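Local coordinates for protein arylalkylamine N-Acetyltransferase 2 (Aedes aegypti, PDB 4FD5) that probably transfers acyl groups from acyl-coenzyme A thioesters, acetyl-CoA among them, to the amino groups of arylalkylamines such as dopamine and serotonin, at residues K106-L111 against Q203-D208; K110-Q115 against E212-M217; F125-I130 against G163-K168. One frame throughout, in Å; residues are numbered along the deposited sequence.

Contact 1 (K106-L111 against Q203-D208); sequences KKIFKL and QIFVVD
F205 plugs the long connection between strands 186-192 and 213-220 into the flank of helix 103-116, an apolar loop-to-helix contact in which one ring meets K107, I108 and L111. The ring enters rim first. Its CZ lies 3.7 Å from K107 O, and this carbonyl and I108 N both sit close to the ring plane, so the phenyl edge is aimed at the helix backbone itself. On the flanks of that edge, I108 CG1 meets F205 CE1 at 3.7 Å, the two side chains crossing at about a right angle, while L111 CD2 comes obliquely to F205 CE2 at 3.6 Å. With CG set opposite its own carbonyl carbon (chi1 -62°), F205 swings its ring tip closer to the helix than its backbone lies. I204 supports it from the same loop, its CG2 resting over the rim of one ring face and also touching K107 CD at 4.0 Å. K107, extended beyond CG, then runs on to a water that accepts a hydrogen bond from K107 NZ (2.6 Å) and donates one to I204 O (2.8 Å). Within the loop, Q203 NE2 binds F205 O at 2.8 Å. L36 and A39 of helix 35-39 also pack on the ring. The hairpin connection between the last two strands of the GNAT fold thus packs on helix 103-116 through the inserted F205.

Contact 2 (K110-Q115 against E212-M217); sequences KLLYEQ and EKLKIM
L214, near the start of strand 213-220, is the first residue of E212-M217 to meet helix 103-116, and its forked end is received by three helix side chains. CD2 takes most of the contact: L111 CG approaches it at 3.8 Å, the two leucines reaching toward each other tip to tip, and Q115 CG lies at 3.8 Å from the same L214 methyl as the glutamine slides past in the opposite direction. L112 arrives crosswise, with its CD2 3.9 Å from L214 CD2. The backbone of L214 serves the interface too, because one water donates to L214 O at 3.1 Å and to Q115 OE1 at 3.0 Å. A bend at chi2 (-63°) makes both uses of Q115 possible: its methylene packs on leucine while its amide oxygen turns to the water. K215 points from the strand to the other side, where it touches Q177 of helix 174-182. The next inward residue is I216, whose CD1 packs on the backbone and CB of Q115, 3.8 Å from Q115 C and 3.9 Å from Q115 CB. Helix and strand segments approach to 10.3 Å between axes at 46°, leaving one layer of side chains between them. Such alternation, with L214 and I216 facing one helix and K215 another, fits a sheet with helices on both faces, as in the alpha/beta/alpha sandwich of GNAT enzymes.

Contact 3 (F125-I130 against G163-K168); sequences FDVDKI and GFQVMK
V166 and I130 stand side by side on neighbouring parallel strands, pointing the same way, and each fills a hollow left by the other segment. The V166 knob is its CG2 methyl, which enters a notch between F125 and V127, on either side of the turn at D126: F125 CB touches V166 CG2 at 3.8 Å, the two side chains crossing at about a right angle, and V127 CG1 closes the notch at 4.1 Å from V166 CG2. The CG2 branch of I130 dips into the gap between alternate residues, lying 3.6 Å from V166 O and equally close to K168 CB. The V127 and Q165 side chains slide past each other in opposite directions, CG1 against NE2. Beyond CB, K168 leads away to a salt bridge with D170.

On the other side the shapes are a rod and a plate. K129 is extended beyond CG and lies across the F164 ring: CG comes in from beyond the CE2 corner, CD follows past the CE2-CZ edge, and CE arrives over the ring centre, 3.5 Å from the centroid and 11° off the normal, a CH-pi contact. NZ continues over the same face as a cation-pi partner, 4.2 Å from the centroid. The K129 chi1 (74°), with CG in the crowded position between backbone N and carbonyl carbon, starts this course. F164 is also packed edge-to-face with F131.

Where the strands begin, a water accepts from Q165 N at 2.7 Å and donates to K129 O at 2.8 Å. Two Schellman motifs precede them, at D126 and G163, each ending a helix. These are the starting ends of the two parallel strands in a beta-alpha-beta unit of the GNAT core, where helix 147-161 has brought the chain back beside strand 129-138.

Contacts 1 and 2 are successive stages along helix 103-116: they share K110 and L111, and their centres lie about 10 Å apart. The helix thus binds first the connection before strand 213-220 and then that strand. Contacts 2 and 3 both reach the central sheet, through its neighbouring strands 213-220 and 166-171, and they touch where I216 CG2 packs on K168 CE at 4.0 Å. The centre of contact 3 is about 19 Å from that of contact 2 and about 28 Å from that of contact 1. In sequence, both segments of contact 3 fall between the halves of the other two, so the local crossover sits inside longer-range closures that tie the chain's end to its middle.

Contact 1 (K106-L111 against Q203-D208)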
loop_
_atom_site.group_PDB
_atom_site.type_symbol
_atom_site.label_atom_id
_atom_site.label_comp_id
_atom_site.label_asym_id
_atom_site.label_seq_id
_atom_site.Cartn_x
_atom_site.Cartn_y
_atom_site.Cartn_z
ATOM N N LYS A 106 -10.948 -0.947 11.709
ATOM C CA LYS A 106 -11.577 -2.235 11.452
ATOM C C LYS A 106 -12.384 -2.238 10.147
ATOM O O LYS A 106 -12.398 -3.241 9.436
ATOM C CB LYS A 106 -12.454 -2.647 12.626
ATOM C CG LYS A 106 -13.023 -4.036 12.489
ATOM C CD LYS A 106 -13.825 -4.420 13.732
ATOM C CE LYS A 106 -14.765 -5.608 13.456
ATOM N NZ LYS A 106 -15.638 -5.930 14.627
ATOM N N LYS A 107 -13.058 -1.128 9.843
ATOM C CA LYS A 107 -13.770 -1.035 8.558
ATOM C C LYS A 107 -12.819 -1.245 7.376
ATOM O O LYS A 107 -13.121 -1.999 6.413
ATOM C CB LYS A 107 -14.431 0.328 8.413
ATOM C CG LYS A 107 -15.531 0.576 9.434
ATOM C CD LYS A 107 -16.133 1.948 9.228
ATOM C CE LYS A 107 -17.268 2.197 10.218
ATOM N NZ LYS A 107 -17.663 3.624 10.228
ATOM N N ILE A 108 -11.677 -0.560 7.450
ATOM C CA ILE A 108 -10.673 -0.696 6.381
ATOM C C ILE A 108 -10.108 -2.128 6.281
ATOM O O ILE A 108 -10.092 -2.751 5.200
ATOM C CB ILE A 108 -9.525 0.302 6.592
ATOM C CG1 ILE A 108 -10.057 1.734 6.493
ATOM C CG2 ILE A 108 -8.401 0.054 5.576
ATOM C CD1 ILE A 108 -9.080 2.777 6.994
ATOM N N PHE A 109 -9.650 -2.648 7.418
ATOM C CA PHE A 109 -9.114 -4.007 7.468
ATOM C C PHE A 109 -10.114 -5.004 6.872
ATOM O O PHE A 109 -9.759 -5.851 6.052
ATOM C CB PHE A 109 -8.765 -4.394 8.913
ATOM C CG PHE A 109 -8.086 -5.742 9.042
ATOM C CD1 PHE A 109 -6.710 -5.830 9.245
ATOM C CD2 PHE A 109 -8.818 -6.917 8.955
ATOM C CE1 PHE A 109 -6.083 -7.068 9.362
ATOM C CE2 PHE A 109 -8.197 -8.156 9.070
ATOM C CZ PHE A 109 -6.830 -8.230 9.271
ATOM N N LYS A 110 -11.369 -4.887 7.291
ATOM C CA LYS A 110 -12.432 -5.764 6.834
ATOM C C LYS A 110 -12.624 -5.715 5.324
ATOM O O LYS A 110 -12.718 -6.763 4.681
ATOM C CB LYS A 110 -13.741 -5.427 7.552
ATOM C CG LYS A 110 -14.889 -6.371 7.256
ATOM C CD LYS A 110 -16.088 -6.062 8.165
ATOM C CE LYS A 110 -17.414 -6.415 7.496
ATOM N NZ LYS A 110 -17.605 -7.879 7.282
ATOM N N LEU A 111 -12.680 -4.514 4.746
ATOM C CA LEU A 111 -12.853 -4.439 3.295
ATOM C C LEU A 111 -11.697 -5.136 2.575
ATOM O O LEU A 111 -11.905 -5.936 1.642
ATOM C CB LEU A 111 -12.969 -2.996 2.829
ATOM C CG LEU A 111 -12.950 -2.795 1.309
ATOM C CD1 LEU A 111 -14.100 -3.543 0.603
ATOM C CD2 LEU A 111 -12.979 -1.309 0.994
ATOM N N GLN A 203 -23.393 3.909 2.775
ATOM C CA GLN A 203 -22.034 3.770 2.257
ATOM C C GLN A 203 -21.019 3.754 3.388
ATOM O O GLN A 203 -21.005 4.669 4.216
ATOM C CB GLN A 203 -21.736 4.936 1.332
ATOM C CG GLN A 203 -20.896 4.571 0.143
ATOM C CD GLN A 203 -20.688 5.723 -0.811
ATOM O OE1 GLN A 203 -21.638 6.319 -1.312
ATOM N NE2 GLN A 203 -19.430 6.045 -1.071
ATOM N N ILE A 204 -20.158 2.737 3.422
ATOM C CA ILE A 204 -19.181 2.611 4.498
ATOM C C ILE A 204 -18.038 3.604 4.302
ATOM O O ILE A 204 -17.560 4.216 5.267
ATOM C CB ILE A 204 -18.646 1.163 4.636
ATOM C CG1 ILE A 204 -19.769 0.226 5.128
ATOM C CG2 ILE A 204 -17.455 1.119 5.583
ATOM C CD1 ILE A 204 -19.397 -1.252 5.141
ATOM N N PHE A 205 -17.611 3.761 3.050
ATOM C CA PHE A 205 -16.562 4.715 2.700
ATOM C C PHE A 205 -17.080 5.727 1.694
ATOM O O PHE A 205 -17.275 5.403 0.525
ATOM C CB PHE A 205 -15.338 4.002 2.100
ATOM C CG PHE A 205 -14.681 3.043 3.039
ATOM C CD1 PHE A 205 -13.947 3.512 4.115
ATOM C CD2 PHE A 205 -14.795 1.680 2.845
ATOM C CE1 PHE A 205 -13.340 2.628 4.987
ATOM C CE2 PHE A 205 -14.189 0.786 3.720
ATOM C CZ PHE A 205 -13.468 1.262 4.791
ATOM N N VAL A 206 -17.294 6.952 2.151
ATOM C CA VAL A 206 -17.606 8.039 1.248
ATOM C C VAL A 206 -16.277 8.700 0.938
ATOM O O VAL A 206 -15.707 9.380 1.788
ATOM C CB VAL A 206 -18.570 9.064 1.886
ATOM C CG1 VAL A 206 -18.789 10.259 0.946
ATOM C CG2 VAL A 206 -19.892 8.403 2.237
ATOM N N VAL A 207 -15.776 8.464 -0.270
ATOM C CA VAL A 207 -14.426 8.886 -0.637
ATOM C C VAL A 207 -14.423 10.087 -1.575
ATOM O O VAL A 207 -15.298 10.232 -2.431
ATOM C CB VAL A 207 -13.637 7.738 -1.311
ATOM C CG1 VAL A 207 -13.696 6.483 -0.463
ATOM C CG2 VAL A 207 -14.179 7.467 -2.702
ATOM N N ASP A 208 -13.420 10.944 -1.416
ATOM C CA ASP A 208 -13.317 12.138 -2.237
ATOM C C ASP A 208 -12.943 11.782 -3.664
ATOM O O ASP A 208 -12.227 10.810 -3.902
ATOM C CB ASP A 208 -12.283 13.109 -1.663
ATOM C CG ASP A 208 -12.712 13.703 -0.341
ATOM O OD1 ASP A 208 -13.890 13.534 0.035
ATOM O OD2 ASP A 208 -11.876 14.353 0.321
HETATM O O HOH W 1 -18.678 4.041 7.862
#

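Contact 2 (K110-Q115 against E212-M217)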
loop_
_atom_site.group_PDB
_atom_site.type_symbol
_atom_site.label_atom_id
_atom_site.label_comp_id
_atom_site.label_asym_id
_atom_site.label_seq_id
_atom_site.Cartn_x
_atom_site.Cartn_y
_atom_site.Cartn_z
ATOM N N LYS A 110 -11.369 -4.887 7.291
ATOM C CA LYS A 110 -12.432 -5.764 6.834
ATOM C C LYS A 110 -12.624 -5.715 5.324
ATOM O O LYS A 110 -12.718 -6.763 4.681
ATOM C CB LYS A 110 -13.741 -5.427 7.552
ATOM C CG LYS A 110 -14.889 -6.371 7.256
ATOM C CD LYS A 110 -16.088 -6.062 8.165
ATOM C CE LYS A 110 -17.414 -6.415 7.496
ATOM N NZ LYS A 110 -17.605 -7.879 7.282
ATOM N N LEU A 111 -12.680 -4.514 4.746
ATOM C CA LEU A 111 -12.853 -4.439 3.295
ATOM C C LEU A 111 -11.697 -5.136 2.575
ATOM O O LEU A 111 -11.905 -5.936 1.642
ATOM C CB LEU A 111 -12.969 -2.996 2.829
ATOM C CG LEU A 111 -12.950 -2.795 1.309
ATOM C CD1 LEU A 111 -14.100 -3.543 0.603
ATOM C CD2 LEU A 111 -12.979 -1.309 0.994
ATOM N N LEU A 112 -10.474 -4.847 3.011
ATOM C CA LEU A 112 -9.323 -5.438 2.313
ATOM C C LEU A 112 -9.279 -6.968 2.471
ATOM O O LEU A 112 -9.017 -7.706 1.504
ATOM C CB LEU A 112 -8.021 -4.785 2.772
ATOM C CG LEU A 112 -7.954 -3.279 2.546
ATOM C CD1 LEU A 112 -6.818 -2.690 3.359
ATOM C CD2 LEU A 112 -7.794 -2.973 1.062
ATOM N N TYR A 113 -9.565 -7.454 3.674
ATOM C CA TYR A 113 -9.655 -8.904 3.909
ATOM C C TYR A 113 -10.702 -9.582 3.013
ATOM O O TYR A 113 -10.441 -10.589 2.334
ATOM C CB TYR A 113 -9.967 -9.147 5.388
ATOM C CG TYR A 113 -10.273 -10.585 5.721
ATOM C CD1 TYR A 113 -9.251 -11.512 5.887
ATOM C CD2 TYR A 113 -11.588 -11.013 5.874
ATOM C CE1 TYR A 113 -9.530 -12.824 6.187
ATOM C CE2 TYR A 113 -11.876 -12.323 6.171
ATOM C CZ TYR A 113 -10.842 -13.224 6.325
ATOM O OH TYR A 113 -11.136 -14.535 6.624
ATOM N N GLU A 114 -11.892 -9.003 3.005
ATOM C CA GLU A 114 -12.989 -9.529 2.213
ATOM C C GLU A 114 -12.647 -9.591 0.740
ATOM O O GLU A 114 -12.928 -10.590 0.077
ATOM C CB GLU A 114 -14.216 -8.658 2.372
ATOM C CG GLU A 114 -14.858 -8.745 3.711
ATOM C CD GLU A 114 -16.092 -7.877 3.757
ATOM O OE1 GLU A 114 -16.050 -6.757 3.188
ATOM O OE2 GLU A 114 -17.099 -8.324 4.333
ATOM N N GLN A 115 -12.053 -8.528 0.211
ATOM C CA GLN A 115 -11.766 -8.538 -1.217
ATOM C C GLN A 115 -10.680 -9.556 -1.527
ATOM O O GLN A 115 -10.755 -10.264 -2.538
ATOM C CB GLN A 115 -11.395 -7.144 -1.719
ATOM C CG GLN A 115 -12.575 -6.188 -1.703
ATOM C CD GLN A 115 -13.673 -6.640 -2.642
ATOM O OE1 GLN A 115 -13.463 -6.731 -3.850
ATOM N NE2 GLN A 115 -14.840 -6.949 -2.090
ATOM N N GLU A 212 -12.550 6.105 -6.819
ATOM C CA GLU A 212 -13.803 5.473 -7.195
ATOM C C GLU A 212 -13.884 4.009 -6.773
ATOM O O GLU A 212 -14.937 3.529 -6.344
ATOM C CB GLU A 212 -13.979 5.584 -8.704
ATOM C CG GLU A 212 -15.410 5.619 -9.162
ATOM C CD GLU A 212 -15.530 6.160 -10.573
ATOM O OE1 GLU A 212 -16.162 7.223 -10.749
ATOM O OE2 GLU A 212 -14.987 5.520 -11.499
ATOM N N LYS A 213 -12.765 3.301 -6.893
ATOM C CA LYS A 213 -12.729 1.853 -6.699
ATOM C C LYS A 213 -11.524 1.408 -5.900
ATOM O O LYS A 213 -10.488 2.065 -5.909
ATOM C CB LYS A 213 -12.640 1.138 -8.053
ATOM C CG LYS A 213 -13.829 1.302 -8.963
ATOM C CD LYS A 213 -13.520 0.778 -10.363
ATOM C CE LYS A 213 -14.723 0.917 -11.291
ATOM N NZ LYS A 213 -14.479 0.248 -12.590
ATOM N N LEU A 214 -11.678 0.282 -5.217
ATOM C CA LEU A 214 -10.538 -0.467 -4.697
ATOM C C LEU A 214 -10.218 -1.520 -5.751
ATOM O O LEU A 214 -11.108 -2.272 -6.156
ATOM C CB LEU A 214 -10.901 -1.163 -3.392
ATOM C CG LEU A 214 -9.995 -2.317 -2.951
ATOM C CD1 LEU A 214 -8.572 -1.847 -2.705
ATOM C CD2 LEU A 214 -10.556 -2.944 -1.696
ATOM N N LYS A 215 -8.970 -1.570 -6.216
ATOM C CA LYS A 215 -8.588 -2.580 -7.202
ATOM C C LYS A 215 -7.439 -3.399 -6.652
ATOM O O LYS A 215 -6.428 -2.833 -6.246
ATOM C CB LYS A 215 -8.156 -1.936 -8.519
ATOM C CG LYS A 215 -9.217 -1.078 -9.192
ATOM C CD LYS A 215 -8.746 -0.596 -10.568
ATOM C CE LYS A 215 -9.821 0.252 -11.241
ATOM N NZ LYS A 215 -9.434 0.603 -12.633
ATOM N N ILE A 216 -7.604 -4.718 -6.608
ATOM C CA ILE A 216 -6.479 -5.612 -6.352
ATOM C C ILE A 216 -5.848 -5.972 -7.695
ATOM O O ILE A 216 -6.519 -6.549 -8.584
ATOM C CB ILE A 216 -6.877 -6.875 -5.586
ATOM C CG1 ILE A 216 -7.432 -6.497 -4.211
ATOM C CG2 ILE A 216 -5.682 -7.819 -5.456
ATOM C CD1 ILE A 216 -7.891 -7.697 -3.404
ATOM N N MET A 217 -4.573 -5.608 -7.822
ATOM C CA MET A 217 -3.883 -5.608 -9.102
ATOM C C MET A 217 -2.600 -6.400 -8.984
ATOM O O MET A 217 -1.985 -6.442 -7.919
ATOM C CB MET A 217 -3.564 -4.169 -9.533
ATOM C CG MET A 217 -4.792 -3.259 -9.552
ATOM S SD MET A 217 -4.458 -1.549 -10.014
ATOM C CE MET A 217 -4.319 -1.721 -11.801
HETATM O O HOH W 2 -11.184 -5.180 -4.988
#

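Contact 3 (F125-I130 against G163-K168)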
loop_
_atom_site.group_PDB
_atom_site.type_symbol
_atom_site.label_atom_id
_atom_site.label_comp_id
_atom_site.label_asym_id
_atom_site.label_seq_id
_atom_site.Cartn_x
_atom_site.Cartn_y
_atom_site.Cartn_z
ATOM N N PHE A 125 -0.732 -18.395 -9.970
ATOM C CA PHE A 125 0.582 -18.302 -10.600
ATOM C C PHE A 125 1.585 -19.341 -10.101
ATOM O O PHE A 125 2.749 -19.312 -10.488
ATOM C CB PHE A 125 1.146 -16.888 -10.458
ATOM C CG PHE A 125 0.275 -15.835 -11.073
ATOM C CD1 PHE A 125 0.105 -15.771 -12.452
ATOM C CD2 PHE A 125 -0.389 -14.920 -10.277
ATOM C CE1 PHE A 125 -0.706 -14.813 -13.026
ATOM C CE2 PHE A 125 -1.198 -13.950 -10.846
ATOM C CZ PHE A 125 -1.358 -13.897 -12.226
ATOM N N ASP A 126 1.121 -20.253 -9.256
ATOM C CA ASP A 126 1.970 -21.292 -8.673
ATOM C C ASP A 126 3.230 -20.723 -8.023
ATOM O O ASP A 126 4.350 -21.099 -8.370
ATOM C CB ASP A 126 2.335 -22.353 -9.720
ATOM C CG ASP A 126 2.833 -23.645 -9.087
ATOM O OD1 ASP A 126 2.393 -23.958 -7.957
ATOM O OD2 ASP A 126 3.659 -24.346 -9.715
ATOM N N VAL A 127 3.040 -19.818 -7.069
ATOM C CA VAL A 127 4.163 -19.244 -6.333
ATOM C C VAL A 127 3.953 -19.391 -4.826
ATOM O O VAL A 127 2.814 -19.488 -4.357
ATOM C CB VAL A 127 4.372 -17.759 -6.695
ATOM C CG1 VAL A 127 4.744 -17.609 -8.165
ATOM C CG2 VAL A 127 3.113 -16.957 -6.380
ATOM N N ASP A 128 5.047 -19.410 -4.070
ATOM C CA ASP A 128 4.967 -19.560 -2.620
ATOM C C ASP A 128 5.155 -18.233 -1.898
ATOM O O ASP A 128 5.038 -18.154 -0.673
ATOM C CB ASP A 128 5.997 -20.581 -2.114
ATOM C CG ASP A 128 7.388 -20.325 -2.649
ATOM O OD1 ASP A 128 7.720 -19.154 -2.936
ATOM O OD2 ASP A 128 8.161 -21.300 -2.784
ATOM N N LYS A 129 5.450 -17.187 -2.663
ATOM C CA LYS A 129 5.627 -15.862 -2.088
ATOM C C LYS A 129 5.307 -14.804 -3.135
ATOM O O LYS A 129 5.454 -15.037 -4.338
ATOM C CB LYS A 129 7.040 -15.677 -1.508
ATOM C CG LYS A 129 8.147 -15.512 -2.539
ATOM C CD LYS A 129 9.518 -15.365 -1.869
ATOM C CE LYS A 129 10.602 -15.002 -2.887
ATOM N NZ LYS A 129 11.998 -15.029 -2.332
ATOM N N ILE A 130 4.829 -13.658 -2.662
ATOM C CA ILE A 130 4.436 -12.556 -3.542
ATOM C C ILE A 130 4.958 -11.246 -2.981
ATOM O O ILE A 130 4.943 -11.026 -1.773
ATOM C CB ILE A 130 2.905 -12.489 -3.693
ATOM C CG1 ILE A 130 2.415 -13.666 -4.547
ATOM C CG2 ILE A 130 2.467 -11.155 -4.334
ATOM C CD1 ILE A 130 0.897 -13.741 -4.705
ATOM N N GLY A 163 14.318 -12.686 -6.391
ATOM C CA GLY A 163 13.773 -13.950 -6.847
ATOM C C GLY A 163 12.257 -14.029 -6.925
ATOM O O GLY A 163 11.699 -15.114 -7.062
ATOM N N PHE A 164 11.578 -12.893 -6.827
ATOM C CA PHE A 164 10.119 -12.900 -6.947
ATOM C C PHE A 164 9.661 -13.004 -8.395
ATOM O O PHE A 164 10.331 -12.532 -9.312
ATOM C CB PHE A 164 9.504 -11.656 -6.302
ATOM C CG PHE A 164 9.618 -11.631 -4.812
ATOM C CD1 PHE A 164 10.781 -11.202 -4.197
ATOM C CD2 PHE A 164 8.563 -12.049 -4.024
ATOM C CE1 PHE A 164 10.880 -11.176 -2.821
ATOM C CE2 PHE A 164 8.659 -12.027 -2.644
ATOM C CZ PHE A 164 9.819 -11.590 -2.043
ATOM N N GLN A 165 8.490 -13.610 -8.586
ATOM C CA GLN A 165 7.893 -13.757 -9.904
ATOM C C GLN A 165 6.573 -13.008 -10.024
ATOM O O GLN A 165 6.088 -12.773 -11.126
ATOM C CB GLN A 165 7.647 -15.230 -10.207
ATOM C CG GLN A 165 8.898 -16.071 -10.210
ATOM C CD GLN A 165 8.585 -17.521 -10.465
ATOM O OE1 GLN A 165 8.649 -17.984 -11.599
ATOM N NE2 GLN A 165 8.224 -18.242 -9.415
ATOM N N VAL A 166 5.990 -12.658 -8.883
ATOM C CA VAL A 166 4.699 -11.971 -8.891
ATOM C C VAL A 166 4.686 -10.785 -7.936
ATOM O O VAL A 166 5.134 -10.885 -6.788
ATOM C CB VAL A 166 3.554 -12.927 -8.553
ATOM C CG1 VAL A 166 2.230 -12.164 -8.426
ATOM C CG2 VAL A 166 3.441 -14.017 -9.620
ATOM N N MET A 167 4.159 -9.662 -8.414
ATOM C CA MET A 167 3.929 -8.504 -7.559
ATOM C C MET A 167 2.439 -8.221 -7.464
ATOM O O MET A 167 1.687 -8.523 -8.390
ATOM C CB MET A 167 4.623 -7.265 -8.121
ATOM C CG MET A 167 6.130 -7.391 -8.348
ATOM S SD MET A 167 6.823 -5.902 -9.082
ATOM C CE MET A 167 7.017 -4.843 -7.645
ATOM N N LYS A 168 2.034 -7.609 -6.355
ATOM C CA LYS A 168 0.614 -7.400 -6.063
ATOM C C LYS A 168 0.458 -6.064 -5.374
ATOM O O LYS A 168 1.336 -5.659 -4.620
ATOM C CB LYS A 168 0.130 -8.525 -5.132
ATOM C CG LYS A 168 -1.257 -8.351 -4.512
ATOM C CD LYS A 168 -1.521 -9.482 -3.509
ATOM C CE LYS A 168 -2.957 -9.471 -2.978
ATOM N NZ LYS A 168 -3.157 -8.455 -1.915
HETATM O O HOH W 3 7.074 -14.852 -6.620
#